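Local structure of leukotriene A-4 hydrolase (Saccharomyces cerevisiae, 2XQ0) at residues A[37-42]-A[140-145]; A[176-181]-A[208-213]. The protein is a zinc-dependent aminopeptidase of the M1 family that preferentially cleaves di- and tripeptides and also has low epoxide hydrolase activity in vitro. One frame throughout, in Å; residues are numbered along the deposited sequence.

Overall arrangement
Both interactions meet in the four-stranded antiparallel sheet 127-130, 141-144, 209-211, 177-179. Interaction 1 sets the end of strand 28-40, from the large mixed sheet of the N-terminal domain, against strand 141-144; interaction 2 pairs strands 177-179 and 209-211 at the sheet's edge. Their centres are 9 Å apart, and strands 141-144 and 209-211 are neighbours, joined by probable hydrogen bonds from Ser211 N to Val142 O (2.9 Å) and from Ser144 N to Ile209 O (3.0 Å). Segment 140-145 ends at Gln145, which with Leu146 and Glu147 belongs to the substrate site, while Gly208 of interaction 2 lies near Leu146 and Met276 of that site.

Interaction 1. Residues A[37-42]-A[140-145]; sequences LSVSFE and PYVFSQ
Phe41 reaches Pro140 and Val142 because its CG stands anti to its own carbonyl carbon (chi1 -64°), a torsion that carries the ring from just past the end of strand 28-40 toward segment 140-145. Val142 answers with CG1, held between its backbone N and carbonyl carbon (chi1 58°); this branch meets Phe41 CE1 at 3.8 Å, approaching the ring obliquely. Pro140 comes over a face of the same ring. Its CG lies 4.3 Å from the Phe41 ring centroid, 23° off the ring normal, a CH-pi contact displaced toward the CG-CD1 side of the rim. The neighbouring Pro140 CB packs on Phe41 CD1 at 3.7 Å, and the two side chains cross at about a right angle. On the opposite face of the phenyl sits CG1 of Val39, two residues earlier in the chain, so the ring is held between a valine methyl and a proline ring. Here two sheets of the M1 N-terminal region are packed together: strand 28-40 belongs to the large mixed sheet, strand 141-144 to the small antiparallel one, and between these segments the contact is made mainly by side chains, with no backbone pairing. Val39 CG1 adds a looser touch on Val142 CG1 at 4.3 Å. The Tyr141 side chain starts away from segment 37-42, and its hydroxyl is hydrogen-bonded to Asn267, but its backbone N lies 3.7 Å from Phe41 CE1. Trp129 of strand 127-130 touches both Val39 and Val142, and Ser211 of strand 209-211 touches both Phe41 and Val142.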
loop_
_atom_site.group_PDB
_atom_site.type_symbol
_atom_site.label_atom_id
_atom_site.label_comp_id
_atom_site.label_asym_id
_atom_site.label_seq_id
_atom_site.Cartn_x
_atom_site.Cartn_y
_atom_site.Cartn_z
ATOM N N LEU A 37 4.771 12.777 -22.718
ATOM C CA LEU A 37 3.331 12.689 -22.529
ATOM C C LEU A 37 2.635 14.036 -22.508
ATOM O O LEU A 37 3.235 15.071 -22.228
ATOM C CB LEU A 37 3.004 11.944 -21.220
ATOM C CG LEU A 37 3.650 10.562 -21.033
ATOM C CD1 LEU A 37 3.427 10.071 -19.601
ATOM C CD2 LEU A 37 3.130 9.542 -22.051
ATOM N N SER A 38 1.341 13.992 -22.790
ATOM C CA SER A 38 0.489 15.158 -22.710
ATOM C C SER A 38 -0.794 14.767 -21.978
ATOM O O SER A 38 -1.420 13.767 -22.303
ATOM C CB SER A 38 0.173 15.668 -24.124
ATOM O OG SER A 38 -0.629 16.834 -24.063
ATOM N N VAL A 39 -1.180 15.571 -20.999
ATOM C CA VAL A 39 -2.374 15.332 -20.205
ATOM C C VAL A 39 -3.533 16.180 -20.706
ATOM O O VAL A 39 -3.433 17.400 -20.744
ATOM C CB VAL A 39 -2.128 15.733 -18.744
ATOM C CG1 VAL A 39 -3.431 15.737 -17.973
ATOM C CG2 VAL A 39 -1.072 14.827 -18.106
ATOM N N SER A 40 -4.637 15.532 -21.063
ATOM C CA SER A 40 -5.817 16.231 -21.545
ATOM C C SER A 40 -6.981 15.976 -20.618
ATOM O O SER A 40 -7.571 14.901 -20.664
ATOM C CB SER A 40 -6.200 15.770 -22.956
ATOM O OG SER A 40 -7.424 16.373 -23.367
ATOM N N PHE A 41 -7.305 16.975 -19.793
ATOM C CA PHE A 41 -8.467 16.933 -18.901
ATOM C C PHE A 41 -9.749 16.959 -19.708
ATOM O O PHE A 41 -10.756 16.370 -19.320
ATOM C CB PHE A 41 -8.432 18.097 -17.896
ATOM C CG PHE A 41 -7.254 18.041 -16.955
ATOM C CD1 PHE A 41 -7.292 17.243 -15.822
ATOM C CD2 PHE A 41 -6.103 18.767 -17.219
ATOM C CE1 PHE A 41 -6.202 17.170 -14.961
ATOM C CE2 PHE A 41 -5.008 18.698 -16.374
ATOM C CZ PHE A 41 -5.059 17.901 -15.238
ATOM N N GLU A 42 -9.702 17.644 -20.838
ATOM C CA GLU A 42 -10.834 17.691 -21.755
ATOM C C GLU A 42 -11.259 16.290 -22.181
ATOM O O GLU A 42 -12.447 15.962 -22.163
ATOM C CB GLU A 42 -10.486 18.522 -22.991
ATOM C CG GLU A 42 -11.654 18.722 -23.932
ATOM C CD GLU A 42 -11.210 19.063 -25.339
ATOM O OE1 GLU A 42 -12.084 19.252 -26.216
ATOM O OE2 GLU A 42 -9.981 19.137 -25.566
ATOM N N PRO A 140 -9.703 20.702 -12.095
ATOM C CA PRO A 140 -9.652 19.266 -12.380
ATOM C C PRO A 140 -8.345 18.650 -11.891
ATOM O O PRO A 140 -7.401 19.364 -11.582
ATOM C CB PRO A 140 -9.717 19.207 -13.913
ATOM C CG PRO A 140 -9.118 20.486 -14.346
ATOM C CD PRO A 140 -9.550 21.505 -13.321
ATOM N N TYR A 141 -8.279 17.324 -11.869
ATOM C CA TYR A 141 -7.173 16.637 -11.220
ATOM C C TYR A 141 -7.129 15.228 -11.750
ATOM O O TYR A 141 -8.164 14.654 -12.095
ATOM C CB TYR A 141 -7.427 16.607 -9.709
ATOM C CG TYR A 141 -6.261 16.196 -8.814
ATOM C CD1 TYR A 141 -5.953 14.855 -8.606
ATOM C CD2 TYR A 141 -5.523 17.151 -8.125
ATOM C CE1 TYR A 141 -4.930 14.474 -7.760
ATOM C CE2 TYR A 141 -4.499 16.785 -7.280
ATOM C CZ TYR A 141 -4.201 15.443 -7.103
ATOM O OH TYR A 141 -3.174 15.077 -6.265
ATOM N N VAL A 142 -5.932 14.666 -11.828
ATOM C CA VAL A 142 -5.795 13.275 -12.209
ATOM C C VAL A 142 -4.602 12.700 -11.459
ATOM O O VAL A 142 -3.637 13.413 -11.179
ATOM C CB VAL A 142 -5.577 13.145 -13.715
ATOM C CG1 VAL A 142 -4.326 13.934 -14.119
ATOM C CG2 VAL A 142 -5.484 11.670 -14.161
ATOM N N PHE A 143 -4.677 11.423 -11.106
ATOM C CA PHE A 143 -3.520 10.752 -10.496
ATOM C C PHE A 143 -3.529 9.298 -10.895
ATOM O O PHE A 143 -4.582 8.751 -11.219
ATOM C CB PHE A 143 -3.525 10.899 -8.970
ATOM C CG PHE A 143 -4.658 10.178 -8.289
ATOM C CD1 PHE A 143 -4.522 8.853 -7.894
ATOM C CD2 PHE A 143 -5.857 10.821 -8.050
ATOM C CE1 PHE A 143 -5.582 8.200 -7.272
ATOM C CE2 PHE A 143 -6.899 10.183 -7.418
ATOM C CZ PHE A 143 -6.769 8.876 -7.035
ATOM N N SER A 144 -2.358 8.676 -10.859
ATOM C CA SER A 144 -2.210 7.259 -11.189
ATOM C C SER A 144 -2.028 6.382 -9.960
ATOM O O SER A 144 -1.725 6.852 -8.856
ATOM C CB SER A 144 -0.990 7.083 -12.092
ATOM O OG SER A 144 0.175 7.370 -11.340
ATOM N N GLN A 145 -2.222 5.087 -10.163
ATOM C CA GLN A 145 -1.895 4.072 -9.175
ATOM C C GLN A 145 -1.648 2.815 -10.009
ATOM O O GLN A 145 -2.583 2.271 -10.599
ATOM C CB GLN A 145 -3.059 3.854 -8.206
ATOM C CG GLN A 145 -2.978 2.539 -7.433
ATOM C CD GLN A 145 -1.731 2.456 -6.579
ATOM O OE1 GLN A 145 -1.460 3.352 -5.778
ATOM N NE2 GLN A 145 -0.954 1.391 -6.756
#

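Interaction 2. Residues A[176-181]-A[208-213]; sequences PVVFSG and GIASGD
Pro176 O takes two donors from segment 208-213: Ser211 OG at 2.8 Å, which comes from above the carbonyl plane, and Gly212 N at 3.1 Å, which lies in that plane. The hydroxyl gets there because Ser211 OG is anti to its backbone N (chi1 -179°), and it also has Ser173 OG as a partner. Two residues on, Val178 and Ala210 form an antiparallel hydrogen-bonded pair, with Val178 N to Ala210 O at 2.9 Å and Ala210 N to Val178 O at 3.0 Å. Ser180 N then gives a more bent bond to Gly208 O (3.1 Å, N-H...O 141°). In return Gly208 N is met by a side chain, Ser180 OG, at 3.0 Å; the same oxygen lies over the centre of the Phe179 ring. Ser180 is the centre of an inverse gamma turn, and its carbonyl accepts from Gln198. Val177-Ser211 and Phe179-Ile209 are non-hydrogen-bonded pairs. Along its other edge strand 209-211 bonds to strand 141-144: Ile209 N to Ser144 OG, and the backbones of Ile209 and Ser211 to those of Ser144 and Val142. Val177 CG1 packs on Ile209 CG1 at 4.2 Å, while on the other face Val178 CG2 meets Ala210 CB at 3.9 Å. The Val177, Phe179 and Ile209 face rests on Ile171 of strand 165-172, with Phe196 of strand 193-199 beside Val177 and Phe179; Val178 and Ala210 pack against Leu265 of strand 264-266, which belongs to a separate mixed sheet.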
loop_
_atom_site.group_PDB
_atom_site.type_symbol
_atom_site.label_atom_id
_atom_site.label_comp_id
_atom_site.label_asym_id
_atom_site.label_seq_id
_atom_site.Cartn_x
_atom_site.Cartn_y
_atom_site.Cartn_z
ATOM N N PRO A 176 -0.076 22.136 -12.827
ATOM C CA PRO A 176 1.117 21.520 -12.222
ATOM C C PRO A 176 1.138 19.969 -12.256
ATOM O O PRO A 176 0.107 19.304 -12.161
ATOM C CB PRO A 176 1.074 22.046 -10.786
ATOM C CG PRO A 176 0.478 23.457 -10.938
ATOM C CD PRO A 176 -0.544 23.312 -12.056
ATOM N N VAL A 177 2.328 19.414 -12.423
ATOM C CA VAL A 177 2.513 17.971 -12.515
ATOM C C VAL A 177 3.566 17.568 -11.507
ATOM O O VAL A 177 4.596 18.238 -11.373
ATOM C CB VAL A 177 3.034 17.529 -13.915
ATOM C CG1 VAL A 177 3.405 16.033 -13.931
ATOM C CG2 VAL A 177 2.029 17.842 -15.007
ATOM N N VAL A 178 3.308 16.483 -10.793
ATOM C CA VAL A 178 4.379 15.815 -10.071
ATOM C C VAL A 178 4.560 14.409 -10.633
ATOM O O VAL A 178 3.633 13.835 -11.215
ATOM C CB VAL A 178 4.143 15.775 -8.567
ATOM C CG1 VAL A 178 3.982 17.200 -8.022
ATOM C CG2 VAL A 178 2.925 14.920 -8.250
ATOM N N PHE A 179 5.768 13.882 -10.473
ATOM C CA PHE A 179 6.180 12.643 -11.107
ATOM C C PHE A 179 7.129 11.935 -10.147
ATOM O O PHE A 179 7.755 12.578 -9.312
ATOM C CB PHE A 179 6.910 12.946 -12.415
ATOM C CG PHE A 179 7.468 11.726 -13.103
ATOM C CD1 PHE A 179 6.657 10.931 -13.898
ATOM C CD2 PHE A 179 8.814 11.393 -12.972
ATOM C CE1 PHE A 179 7.166 9.784 -14.527
ATOM C CE2 PHE A 179 9.335 10.268 -13.589
ATOM C CZ PHE A 179 8.521 9.467 -14.382
ATOM N N SER A 180 7.233 10.619 -10.283
ATOM C CA SER A 180 8.147 9.822 -9.476
ATOM C C SER A 180 9.586 9.956 -9.966
ATOM O O SER A 180 10.207 8.981 -10.430
ATOM C CB SER A 180 7.730 8.363 -9.551
ATOM O OG SER A 180 7.636 7.956 -10.909
ATOM N N GLY A 181 10.113 11.163 -9.870
ATOM C CA GLY A 181 11.486 11.439 -10.228
ATOM C C GLY A 181 11.846 12.841 -9.788
ATOM O O GLY A 181 11.032 13.545 -9.205
ATOM N N GLY A 208 4.773 7.091 -11.028
ATOM C CA GLY A 208 3.688 7.854 -10.447
ATOM C C GLY A 208 3.545 9.179 -11.155
ATOM O O GLY A 208 4.547 9.814 -11.508
ATOM N N ILE A 209 2.302 9.578 -11.398
ATOM C CA ILE A 209 2.040 10.889 -11.985
ATOM C C ILE A 209 0.780 11.483 -11.387
ATOM O O ILE A 209 -0.199 10.769 -11.144
ATOM C CB ILE A 209 1.896 10.797 -13.529
ATOM C CG1 ILE A 209 1.648 12.187 -14.122
ATOM C CG2 ILE A 209 0.738 9.899 -13.890
ATOM C CD1 ILE A 209 1.774 12.226 -15.630
ATOM N N ALA A 210 0.795 12.787 -11.133
ATOM C CA ALA A 210 -0.439 13.492 -10.761
ATOM C C ALA A 210 -0.402 14.890 -11.341
ATOM O O ALA A 210 0.672 15.462 -11.542
ATOM C CB ALA A 210 -0.620 13.557 -9.264
ATOM N N SER A 211 -1.573 15.436 -11.623
ATOM C CA SER A 211 -1.625 16.803 -12.115
ATOM C C SER A 211 -2.885 17.442 -11.636
ATOM O O SER A 211 -3.964 16.843 -11.693
ATOM C CB SER A 211 -1.549 16.844 -13.632
ATOM O OG SER A 211 -1.588 18.190 -14.098
ATOM N N GLY A 212 -2.731 18.648 -11.123
ATOM C CA GLY A 212 -3.860 19.439 -10.686
ATOM C C GLY A 212 -3.367 20.717 -10.072
ATOM O O GLY A 212 -2.204 21.087 -10.221
ATOM N N ASP A 213 -4.267 21.406 -9.382
ATOM C CA ASP A 213 -3.917 22.659 -8.732
ATOM C C ASP A 213 -3.092 22.359 -7.495
ATOM O O ASP A 213 -3.603 22.309 -6.383
ATOM C CB ASP A 213 -5.175 23.453 -8.363
ATOM C CG ASP A 213 -4.851 24.783 -7.732
ATOM O OD1 ASP A 213 -3.687 25.217 -7.850
ATOM O OD2 ASP A 213 -5.755 25.385 -7.113
#